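Local coordinates for protein acid phosphatase (Bacillus anthracis, PDB 2I34) that probably hydrolyses phosphate monoesters at acidic pH, as a HAD-superfamily acid phosphatase of subfamily IIIB, at residues K90-I95 against N125-Q130. Sequence-based numbering, arbitrary orientation.
Sequences KWDDWI and NRKTNQ. With WO4 (tungstate(VI)ion), chain D.
I95 and Q130 bring the two backbones closest, 7.4 Å between their CA atoms: the first turn of helix 91-97, with K90 at its N-cap position, faces the loop between strand 119-125 and helix 131-141. I95 points toward that loop, and its CD1 sits over the centre of one face of the R126 guanidinium, 3.4 Å from CZ. With chi1 -69° and chi2 -57°, the same methyl also lies against one face of the W91 indole, displaced from the ring centre, while I95 CG2 packs on Q130 CG (3.9 Å). R126 NH2 makes a salt bridge with D67, and a water links NH1 to I95 O. On the more exposed side D92 OD2 meets K127 NZ 3.2 Å away, a salt bridge whose hydrogen bonds are weak; a second water joins D92 OD1 to NZ. Q130 NE2 comes within 2.8 Å of D92 OD1, but the angle is too poor for a hydrogen bond. Q130 OE1 accepts K127 N at 3.1 Å (167°) and a third water, which accepts W91 NE1. N125 N donates to tungstate O4 (2.8 Å), as S124 OG, K161 NZ and D67 N also bind this phosphate-like anion. The helix thus packs on a loop beginning at the anion site, at the C-terminal end of a parallel strand, as in HAD-type phosphatases.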
loop_
_atom_site.group_PDB
_atom_site.type_symbol
_atom_site.label_atom_id
_atom_site.label_comp_id
_atom_site.label_asym_id
_atom_site.label_seq_id
_atom_site.Cartn_x
_atom_site.Cartn_y
_atom_site.Cartn_z
ATOM N N LYS A 90 -8.473 25.198 -1.428
ATOM C CA LYS A 90 -8.500 25.205 0.046
ATOM C C LYS A 90 -7.432 24.329 0.741
ATOM O O LYS A 90 -7.587 23.929 1.912
ATOM C CB LYS A 90 -9.911 24.873 0.554
ATOM C CG LYS A 90 -10.929 25.937 0.210
ATOM C CD LYS A 90 -12.256 25.707 0.944
ATOM C CE LYS A 90 -13.236 26.868 0.708
ATOM N N TRP A 91 -6.324 24.086 0.034
ATOM C CA TRP A 91 -5.208 23.343 0.580
ATOM C C TRP A 91 -4.513 24.177 1.669
ATOM O O TRP A 91 -4.230 23.671 2.753
ATOM C CB TRP A 91 -4.223 22.933 -0.526
ATOM C CG TRP A 91 -2.994 22.273 -0.002
ATOM C CD1 TRP A 91 -1.738 22.796 0.029
ATOM C CD2 TRP A 91 -2.897 20.967 0.587
ATOM N NE1 TRP A 91 -0.868 21.901 0.589
ATOM C CE2 TRP A 91 -1.549 20.772 0.942
ATOM C CE3 TRP A 91 -3.821 19.948 0.845
ATOM C CZ2 TRP A 91 -1.098 19.608 1.545
ATOM C CZ3 TRP A 91 -3.381 18.791 1.429
ATOM C CH2 TRP A 91 -2.024 18.623 1.778
ATOM N N ASP A 92 -4.242 25.448 1.394
ATOM C CA ASP A 92 -3.634 26.325 2.406
ATOM C C ASP A 92 -4.546 26.476 3.620
ATOM O O ASP A 92 -4.065 26.512 4.746
ATOM C CB ASP A 92 -3.283 27.698 1.825
ATOM C CG ASP A 92 -2.116 27.638 0.848
ATOM O OD1 ASP A 92 -1.527 26.553 0.682
ATOM O OD2 ASP A 92 -1.799 28.666 0.235
ATOM N N ASP A 93 -5.859 26.553 3.388
ATOM C CA ASP A 93 -6.828 26.596 4.482
ATOM C C ASP A 93 -6.672 25.356 5.361
ATOM O O ASP A 93 -6.572 25.462 6.581
ATOM C CB ASP A 93 -8.272 26.714 3.963
ATOM C CG ASP A 93 -8.572 28.058 3.335
ATOM O OD1 ASP A 93 -7.776 29.010 3.487
ATOM O OD2 ASP A 93 -9.651 28.189 2.715
ATOM N N TRP A 94 -6.616 24.184 4.731
ATOM C CA TRP A 94 -6.380 22.934 5.442
ATOM C C TRP A 94 -5.046 22.956 6.224
ATOM O O TRP A 94 -5.013 22.663 7.428
ATOM C CB TRP A 94 -6.432 21.749 4.460
ATOM C CG TRP A 94 -5.878 20.493 5.008
ATOM C CD1 TRP A 94 -4.680 19.916 4.688
ATOM C CD2 TRP A 94 -6.462 19.666 6.029
ATOM N NE1 TRP A 94 -4.509 18.761 5.416
ATOM C CE2 TRP A 94 -5.575 18.592 6.254
ATOM C CE3 TRP A 94 -7.646 19.731 6.772
ATOM C CZ2 TRP A 94 -5.847 17.572 7.179
ATOM C CZ3 TRP A 94 -7.910 18.728 7.700
ATOM C CH2 TRP A 94 -7.015 17.664 7.894
ATOM N N ILE A 95 -3.954 23.325 5.557
ATOM C CA ILE A 95 -2.636 23.350 6.207
ATOM C C ILE A 95 -2.665 24.252 7.443
ATOM O O ILE A 95 -2.133 23.883 8.492
ATOM C CB ILE A 95 -1.514 23.865 5.256
ATOM C CG1 ILE A 95 -1.232 22.856 4.128
ATOM C CG2 ILE A 95 -0.238 24.196 6.034
ATOM C CD1 ILE A 95 -0.850 21.513 4.569
ATOM N N ASN A 125 7.513 18.801 0.859
ATOM C CA ASN A 125 7.213 19.781 -0.165
ATOM C C ASN A 125 6.058 20.719 0.165
ATOM O O ASN A 125 5.632 21.491 -0.679
ATOM C CB ASN A 125 7.018 19.087 -1.511
ATOM C CG ASN A 125 8.335 18.637 -2.107
ATOM O OD1 ASN A 125 9.398 18.997 -1.603
ATOM N ND2 ASN A 125 8.278 17.872 -3.183
ATOM N N ARG A 126 5.596 20.696 1.414
ATOM C CA ARG A 126 4.977 21.899 1.996
ATOM C C ARG A 126 5.927 23.060 1.769
ATOM O O ARG A 126 7.134 22.855 1.734
ATOM C CB ARG A 126 4.715 21.736 3.492
ATOM C CG ARG A 126 3.642 20.720 3.778
ATOM C CD ARG A 126 3.438 20.510 5.269
ATOM N NE ARG A 126 2.297 19.626 5.515
ATOM C CZ ARG A 126 1.407 19.782 6.489
ATOM N NH1 ARG A 126 1.493 20.799 7.332
ATOM N NH2 ARG A 126 0.383 18.932 6.598
ATOM N N LYS A 127 5.380 24.262 1.598
ATOM C CA LYS A 127 6.177 25.430 1.232
ATOM C C LYS A 127 6.798 26.048 2.472
ATOM O O LYS A 127 6.246 25.943 3.565
ATOM C CB LYS A 127 5.313 26.494 0.537
ATOM C CG LYS A 127 4.494 26.025 -0.662
ATOM C CD LYS A 127 3.530 27.146 -1.142
ATOM C CE LYS A 127 2.373 27.382 -0.148
ATOM N NZ LYS A 127 1.211 28.143 -0.722
ATOM N N THR A 128 7.930 26.724 2.296
ATOM C CA THR A 128 8.623 27.337 3.429
ATOM C C THR A 128 7.725 28.299 4.215
ATOM O O THR A 128 7.889 28.445 5.426
ATOM C CB THR A 128 9.892 28.079 3.000
ATOM O OG1 THR A 128 9.573 28.923 1.895
ATOM C CG2 THR A 128 10.994 27.101 2.607
ATOM N N ASN A 129 6.763 28.934 3.552
ATOM C CA ASN A 129 5.862 29.845 4.273
ATOM C C ASN A 129 4.767 29.135 5.090
ATOM O O ASN A 129 3.997 29.789 5.797
ATOM C CB ASN A 129 5.287 30.933 3.343
ATOM C CG ASN A 129 4.293 30.395 2.306
ATOM O OD1 ASN A 129 3.790 29.279 2.405
ATOM N ND2 ASN A 129 4.014 31.211 1.302
ATOM N N GLN A 130 4.716 27.805 4.997
ATOM C CA GLN A 130 3.850 26.977 5.843
ATOM C C GLN A 130 4.587 26.293 7.010
ATOM O O GLN A 130 4.063 25.353 7.610
ATOM C CB GLN A 130 3.145 25.934 4.976
ATOM C CG GLN A 130 2.150 26.547 4.016
ATOM C CD GLN A 130 1.689 25.606 2.923
ATOM O OE1 GLN A 130 2.450 24.773 2.425
ATOM N NE2 GLN A 130 0.426 25.748 2.532
HETATM W W WO4 D . 5.145 15.895 1.194
HETATM O O1 WO4 D . 3.964 17.418 0.548
HETATM O O2 WO4 D . 4.095 14.205 0.787
HETATM O O3 WO4 D . 5.222 16.367 3.133
HETATM O O4 WO4 D . 6.851 16.176 0.145
HETATM O O HOH W 1 1.915 22.683 0.659
HETATM O O HOH W 2 0.103 25.793 -1.603
HETATM O O HOH W 3 -0.128 22.313 9.182
#